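Local structure of polar amino acid ABC uptake transporter substrate binding protein (Streptococcus thermophilus LMG 18311, 3HV1) at residues Q15-T18 with K22-I25; M34-K39 with N244-E249; L50-F55 with V62-I67. The protein probably binds a polar amino acid outside the cell and hands it to the membrane part of an ABC uptake transporter. All blocks are in the same frame, centred on the assembly; numbering follows the deposited sequence.

Contact 1: residues Q15-T18 with K22-I25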
# COMPACT_ATOMS: atom_id res chain seq x y z
N GLN A 15 -24.63 9.31 3.15
CA GLN A 15 -25.91 9.92 2.78
C GLN A 15 -26.17 11.20 3.55
O GLN A 15 -26.69 12.17 3.01
CB GLN A 15 -27.05 8.93 3.02
CG GLN A 15 -27.38 8.10 1.81
CD GLN A 15 -28.08 8.92 0.74
OE1 GLN A 15 -29.20 9.38 0.94
NE2 GLN A 15 -27.40 9.12 -0.39
N THR A 16 -25.81 11.19 4.83
CA THR A 16 -26.01 12.36 5.67
C THR A 16 -25.03 13.47 5.31
O THR A 16 -25.43 14.62 5.16
CB THR A 16 -25.87 11.97 7.16
OG1 THR A 16 -26.94 11.10 7.52
CG2 THR A 16 -25.90 13.20 8.04
N TYR A 17 -23.76 13.13 5.15
CA TYR A 17 -22.76 14.13 4.80
C TYR A 17 -23.14 14.88 3.53
O TYR A 17 -23.05 16.10 3.48
CB TYR A 17 -21.38 13.49 4.62
CG TYR A 17 -20.88 12.73 5.82
CD1 TYR A 17 -20.94 13.27 7.10
CD2 TYR A 17 -20.34 11.46 5.67
CE1 TYR A 17 -20.46 12.56 8.21
CE2 TYR A 17 -19.86 10.75 6.76
CZ TYR A 17 -19.92 11.30 8.03
OH TYR A 17 -19.43 10.59 9.10
N THR A 18 -23.54 14.16 2.50
CA THR A 18 -23.92 14.78 1.24
C THR A 18 -25.22 15.57 1.42
O THR A 18 -25.36 16.67 0.88
CB THR A 18 -24.15 13.75 0.15
OG1 THR A 18 -25.07 12.76 0.62
CG2 THR A 18 -22.84 13.09 -0.24
N LYS A 22 -22.19 18.69 4.89
CA LYS A 22 -21.26 19.02 5.95
C LYS A 22 -20.57 17.79 6.52
O LYS A 22 -21.15 16.70 6.58
CB LYS A 22 -21.98 19.70 7.12
CG LYS A 22 -22.58 21.06 6.87
CD LYS A 22 -23.15 21.59 8.19
CE LYS A 22 -23.78 22.96 8.04
NZ LYS A 22 -24.29 23.46 9.35
N ILE A 23 -19.34 17.99 6.97
CA ILE A 23 -18.56 16.93 7.59
C ILE A 23 -17.62 17.67 8.52
O ILE A 23 -17.17 18.77 8.20
CB ILE A 23 -17.77 16.13 6.55
CG1 ILE A 23 -17.11 14.93 7.23
CG2 ILE A 23 -16.72 17.04 5.88
CD1 ILE A 23 -16.85 13.76 6.29
N LYS A 24 -17.34 17.09 9.69
CA LYS A 24 -16.47 17.74 10.66
C LYS A 24 -15.15 16.99 10.75
O LYS A 24 -15.12 15.77 10.88
CB LYS A 24 -17.14 17.80 12.04
CG LYS A 24 -16.31 18.49 13.12
CD LYS A 24 -17.09 18.74 14.43
CE LYS A 24 -18.08 19.89 14.30
NZ LYS A 24 -18.63 20.35 15.61
N ILE A 25 -14.05 17.73 10.69
CA ILE A 25 -12.72 17.14 10.74
C ILE A 25 -11.92 17.69 11.90
O ILE A 25 -11.84 18.91 12.11
CB ILE A 25 -11.96 17.40 9.42
CG1 ILE A 25 -12.82 16.91 8.24
CG2 ILE A 25 -10.60 16.69 9.45
CD1 ILE A 25 -12.18 17.11 6.87

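Contact 2: residues M34-K39 with N244-E249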
# COMPACT_ATOMS: atom_id res chain seq x y z
N MSE A 34 0.76 20.96 8.41
CA MSE A 34 -0.39 20.21 7.95
C MSE A 34 -1.74 20.87 8.23
O MSE A 34 -2.62 20.88 7.37
CB MSE A 34 -0.35 18.81 8.56
CG MSE A 34 0.98 18.09 8.30
SE MSE A 34 1.54 18.04 6.44
CE MSE A 34 0.41 16.61 5.92
N GLY A 35 -1.88 21.42 9.43
CA GLY A 35 -3.13 22.08 9.79
C GLY A 35 -2.84 22.78 11.10
O GLY A 35 -2.47 22.13 12.08
N TYR A 36 -3.00 24.09 11.11
CA TYR A 36 -2.71 24.83 12.32
C TYR A 36 -3.40 26.18 12.38
O TYR A 36 -3.89 26.70 11.38
CB TYR A 36 -1.19 25.01 12.45
CG TYR A 36 -0.53 25.70 11.26
CD1 TYR A 36 -0.27 27.07 11.28
CD2 TYR A 36 -0.18 24.97 10.12
CE1 TYR A 36 0.34 27.70 10.18
CE2 TYR A 36 0.42 25.59 9.02
CZ TYR A 36 0.67 26.95 9.06
OH TYR A 36 1.27 27.56 7.99
N GLU A 37 -3.43 26.74 13.59
CA GLU A 37 -4.05 28.04 13.79
C GLU A 37 -2.97 29.11 13.66
O GLU A 37 -1.93 29.03 14.31
CB GLU A 37 -4.70 28.09 15.18
CG GLU A 37 -5.07 29.49 15.61
CD GLU A 37 -6.01 29.51 16.79
OE1 GLU A 37 -5.92 28.60 17.64
OE2 GLU A 37 -6.84 30.44 16.87
N GLU A 38 -3.23 30.10 12.82
CA GLU A 38 -2.28 31.19 12.61
C GLU A 38 -2.46 32.24 13.68
O GLU A 38 -3.35 32.15 14.52
CB GLU A 38 -2.50 31.84 11.24
CG GLU A 38 -1.37 31.65 10.24
CD GLU A 38 -0.02 32.09 10.77
OE1 GLU A 38 0.05 33.12 11.48
OE2 GLU A 38 0.99 31.41 10.45
N LYS A 39 -1.61 33.26 13.63
CA LYS A 39 -1.66 34.36 14.59
C LYS A 39 -3.05 35.00 14.55
O LYS A 39 -3.67 35.21 15.59
CB LYS A 39 -0.59 35.39 14.25
CG LYS A 39 -0.62 36.65 15.11
CD LYS A 39 -0.33 36.35 16.58
CE LYS A 39 -0.17 37.64 17.39
NZ LYS A 39 -1.38 38.52 17.33
N ASN A 244 2.40 21.98 -4.45
CA ASN A 244 3.43 22.97 -4.77
C ASN A 244 3.36 24.18 -3.84
O ASN A 244 4.38 24.72 -3.43
CB ASN A 244 3.31 23.42 -6.23
CG ASN A 244 4.37 24.45 -6.61
OD1 ASN A 244 4.10 25.66 -6.66
ND2 ASN A 244 5.59 23.98 -6.88
N LYS A 245 2.14 24.61 -3.53
CA LYS A 245 1.96 25.76 -2.65
C LYS A 245 2.64 25.55 -1.29
O LYS A 245 3.32 26.45 -0.77
CB LYS A 245 0.47 26.02 -2.42
CG LYS A 245 0.19 27.02 -1.30
CD LYS A 245 -1.30 27.13 -1.01
CE LYS A 245 -1.57 28.00 0.21
NZ LYS A 245 -3.04 28.06 0.53
N TRP A 246 2.45 24.37 -0.72
CA TRP A 246 3.00 24.07 0.59
C TRP A 246 4.42 23.54 0.64
O TRP A 246 5.19 23.91 1.53
CB TRP A 246 2.06 23.11 1.32
CG TRP A 246 0.78 23.77 1.71
CD1 TRP A 246 -0.39 23.79 1.00
CD2 TRP A 246 0.60 24.64 2.82
NE1 TRP A 246 -1.30 24.63 1.61
CE2 TRP A 246 -0.71 25.16 2.73
CE3 TRP A 246 1.42 25.03 3.89
CZ2 TRP A 246 -1.22 26.06 3.67
CZ3 TRP A 246 0.91 25.92 4.82
CH2 TRP A 246 -0.40 26.42 4.71
N PHE A 247 4.77 22.68 -0.32
CA PHE A 247 6.08 22.04 -0.33
C PHE A 247 7.02 22.34 -1.51
O PHE A 247 8.17 21.92 -1.49
CB PHE A 247 5.89 20.53 -0.21
CG PHE A 247 5.05 20.12 0.97
CD1 PHE A 247 5.46 20.42 2.27
CD2 PHE A 247 3.83 19.47 0.79
CE1 PHE A 247 4.67 20.08 3.37
CE2 PHE A 247 3.03 19.12 1.88
CZ PHE A 247 3.45 19.42 3.18
N GLY A 248 6.54 23.03 -2.53
CA GLY A 248 7.41 23.33 -3.66
C GLY A 248 7.72 22.14 -4.54
O GLY A 248 8.60 22.19 -5.40
N GLU A 249 6.99 21.05 -4.33
CA GLU A 249 7.15 19.85 -5.13
C GLU A 249 5.88 19.00 -5.02
O GLU A 249 5.00 19.28 -4.21
CB GLU A 249 8.39 19.05 -4.69
CG GLU A 249 8.28 18.28 -3.40
CD GLU A 249 9.54 17.45 -3.12
OE1 GLU A 249 10.61 18.05 -2.90
OE2 GLU A 249 9.46 16.20 -3.14

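Contact 3: residues L50-F55 with V62-I67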
# COMPACT_ATOMS: atom_id res chain seq x y z
N LEU A 50 -6.03 20.39 1.24
CA LEU A 50 -6.32 19.12 0.59
C LEU A 50 -7.73 18.63 0.87
O LEU A 50 -8.47 18.30 -0.05
CB LEU A 50 -5.30 18.04 1.01
CG LEU A 50 -5.54 16.71 0.26
CD1 LEU A 50 -5.51 16.96 -1.25
CD2 LEU A 50 -4.47 15.68 0.65
N ALA A 51 -8.10 18.59 2.15
CA ALA A 51 -9.42 18.14 2.56
C ALA A 51 -10.52 19.05 2.01
O ALA A 51 -11.57 18.57 1.59
CB ALA A 51 -9.51 18.07 4.09
N ASN A 52 -10.29 20.36 2.04
CA ASN A 52 -11.29 21.28 1.52
C ASN A 52 -11.52 21.00 0.04
O ASN A 52 -12.65 21.01 -0.44
CB ASN A 52 -10.83 22.74 1.68
CG ASN A 52 -11.01 23.26 3.10
OD1 ASN A 52 -11.70 22.64 3.93
ND2 ASN A 52 -10.40 24.40 3.38
N ALA A 53 -10.42 20.75 -0.68
CA ALA A 53 -10.50 20.49 -2.11
C ALA A 53 -11.25 19.20 -2.41
O ALA A 53 -12.04 19.14 -3.35
CB ALA A 53 -9.10 20.43 -2.70
N VAL A 54 -10.98 18.16 -1.62
CA VAL A 54 -11.65 16.88 -1.81
C VAL A 54 -13.15 17.02 -1.57
O VAL A 54 -13.96 16.56 -2.38
CB VAL A 54 -11.09 15.81 -0.83
CG1 VAL A 54 -12.04 14.61 -0.75
CG2 VAL A 54 -9.72 15.34 -1.29
N PHE A 55 -13.53 17.69 -0.50
CA PHE A 55 -14.96 17.81 -0.23
C PHE A 55 -15.69 18.81 -1.10
O PHE A 55 -16.90 18.71 -1.29
CB PHE A 55 -15.18 18.02 1.26
CG PHE A 55 -14.89 16.78 2.06
CD1 PHE A 55 -15.72 15.67 1.93
CD2 PHE A 55 -13.75 16.68 2.83
CE1 PHE A 55 -15.39 14.46 2.56
CE2 PHE A 55 -13.42 15.48 3.47
CZ PHE A 55 -14.24 14.37 3.33
N VAL A 62 -16.62 21.79 4.96
CA VAL A 62 -15.86 21.19 6.04
C VAL A 62 -15.85 22.06 7.29
O VAL A 62 -15.56 23.26 7.24
CB VAL A 62 -14.40 20.94 5.61
CG1 VAL A 62 -13.63 20.24 6.74
CG2 VAL A 62 -14.37 20.10 4.34
N GLU A 63 -16.22 21.45 8.41
CA GLU A 63 -16.21 22.13 9.70
C GLU A 63 -14.92 21.69 10.37
O GLU A 63 -14.79 20.55 10.78
CB GLU A 63 -17.41 21.67 10.55
CG GLU A 63 -17.34 22.13 12.00
CD GLU A 63 -17.73 23.58 12.18
OE1 GLU A 63 -18.93 23.89 11.99
OE2 GLU A 63 -16.85 24.40 12.51
N TRP A 64 -13.96 22.60 10.47
CA TRP A 64 -12.68 22.28 11.08
C TRP A 64 -12.71 22.45 12.59
O TRP A 64 -12.98 23.54 13.09
CB TRP A 64 -11.57 23.13 10.45
CG TRP A 64 -11.22 22.67 9.05
CD1 TRP A 64 -11.64 23.22 7.86
CD2 TRP A 64 -10.40 21.55 8.70
NE1 TRP A 64 -11.12 22.50 6.80
CE2 TRP A 64 -10.36 21.48 7.29
CE3 TRP A 64 -9.71 20.60 9.45
CZ2 TRP A 64 -9.65 20.48 6.61
CZ3 TRP A 64 -8.99 19.60 8.78
CH2 TRP A 64 -8.97 19.56 7.37
N GLN A 65 -12.43 21.37 13.30
CA GLN A 65 -12.46 21.39 14.75
C GLN A 65 -11.09 21.13 15.39
O GLN A 65 -10.54 20.04 15.28
CB GLN A 65 -13.45 20.33 15.24
CG GLN A 65 -13.62 20.26 16.74
CD GLN A 65 -14.28 21.50 17.29
OE1 GLN A 65 -15.42 21.83 16.94
NE2 GLN A 65 -13.57 22.21 18.16
N ALA A 66 -10.54 22.15 16.04
CA ALA A 66 -9.25 21.97 16.71
C ALA A 66 -9.57 21.08 17.91
O ALA A 66 -10.51 21.35 18.64
CB ALA A 66 -8.70 23.33 17.18
N ILE A 67 -8.81 20.01 18.10
CA ILE A 67 -9.08 19.10 19.20
C ILE A 67 -7.85 18.81 20.06
O ILE A 67 -6.73 19.15 19.70
CB ILE A 67 -9.58 17.74 18.70
CG1 ILE A 67 -8.47 17.06 17.86
CG2 ILE A 67 -10.84 17.91 17.87
CD1 ILE A 67 -8.80 15.65 17.41

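Contact 1: residues Q15-T18 with K22-I25
The carbonyl oxygen of Tyr-17 accepts the backbone N-H of Lys-22, with Lys-22 N lying 3.1 Å from Tyr-17 O and close to the plane of that carbonyl. At 142° the bond is bent at the hydrogen. A second backbone approach runs the other way: Lys-22 O stands 3.5 Å from Tyr-17 CA, a CA-H...O contact, and the same oxygen also sits at the edge of the tyrosine ring, near its plane, beside CD1. Helix 14-20 thus turns directly into strand 22-27, which enters the mixed sheet of a type 2 periplasmic-binding-protein fold and is parallel there to strand 61-66. Beyond this backbone link the aromatic ring carries the contact. Ile-23 lays its CD1 methyl over the centre of one face, 4.0 Å from the ring centroid and almost exactly on the ring normal, a CH-pi contact; CG1 of the same branch reaches Tyr-17 CD1 at 4.2 Å. This branch leaves with CG1 anti to the backbone N (chi1 -173°), and the near-extended second torsion carries CD1 onward over the ring. The phenol end is tied down separately, its OH hydrogen-bonded to Asp-219, while Leu-222 of helix 220-236 packs against both Tyr-17 and Ile-23.

Contact 2: residues M34-K39 with N244-E249
Tyr-36 and Trp-246 reach toward each other from opposite directions and meet edge-on: the phenol oxygen lies in the plane of the indole, at the rim of its six-membered ring. Tyr-36 OH is 3.6 Å from Trp-246 CZ3 and slightly farther from CH2, so the hydroxyl faces carbon rather than the indole nitrogen. That nitrogen, NE1, is hydrogen-bonded to Asp-49, which also forms a salt bridge with Lys-245. Tyr-36 starts from a chi1 of 57°, its CG between the backbone N and the carbonyl carbon, and the end of the side chain comes nearer to helix 238-247 than its root does. The second pair crosses at about a right angle. Residue 34 is selenomethionine, and its SE approaches the rim of the Phe-247 ring, 4.0 Å from Phe-247 CZ and 84° off the ring normal, an edge-on Met-aromatic contact. Bends at chi2 and chi3 fold this chain back toward the helix, although its CB points away. One face of the Phe-247 ring is covered by CB of Trp-246, which links the two pairs. Strand 35-37, the middle one of a small antiparallel sheet, thus packs against the end of helix 238-247. Tyr-188 of helix 183-192 touches both Tyr-36 and Trp-246. With edges and a selenium doing the touching, dispersion and weak electrostatics probably join the segments, while the indole N-H is spent on Asp-49.

Contact 3: residues L50-F55 with V62-I67
Two residues of helix 46-56, Asn-52 and Ala-51, meet the edge of the Trp-64 indole, while CG1 of Val-62 lies on one face, 3.4 Å above the plane and offset toward the rim. At the nitrogen corner, Trp-64 NE1 donates to Asn-52 OD1 at 2.9 Å in a nearly straight bond, 166° at the hydrogen. The acceptor lies close to the indole plane, whereas the donor is tilted from the carbonyl plane of the amide; the two flat groups stand 69° apart. Further along the same edge, the methyl of Ala-51 abuts the benzo ring, with Ala-51 CB 3.5 Å from Trp-64 CZ2 and nearly as close to CH2. The bond and the methyl together restrict how the indole can rotate. Asn-52 OD1 also lies 3.6 Å from Val-62 CB, a van der Waals contact. Val-62 divides its branches: CG1, anti to the backbone N, goes over the indole, and CG2 packs against Phe-55, 3.8 Å from CD2 and equally near CB. This methyl meets the phenyl ring obliquely. Val-62 and Trp-64, two residues apart on the strand, both point toward the helix, while Glu-63 between them points away. Ile-25 of strand 22-27 touches both, and Trp-85, from a loop, packs on Ala-51 and Phe-55. The axes of 50-55 and 62-66 approach to 9.7 Å and run nearly antiparallel, at 157°. Strand 22-27, helix 46-56 and strand 61-66, the two strands being parallel neighbours, form a beta-alpha-beta crossover, with a small antiparallel sheet inserted between the first strand and the helix; such crossovers build the alpha/beta lobes of type 2 periplasmic binding proteins.

Overall arrangement
Contacts 1 and 3 share one sheet: strands 22-27 and 61-66 are parallel neighbours, joined by backbone bonds, and the centres of the two contacts are about 11 Å apart. Contact 2 stands away from them, about 24 Å from contact 1 and about 14 Å from contact 3 between centres. It is the most central of the three, all its touching residues being buried, and brings together segments some two hundred residues apart. The other two are local in sequence. Contact 1, farthest from the chain centre, combines a backbone bond with CH-pi packing; contact 3, partly buried, is bonded through side chains instead; contact 2 relies on aromatic edges and a selenium, without a polar bond between its segments.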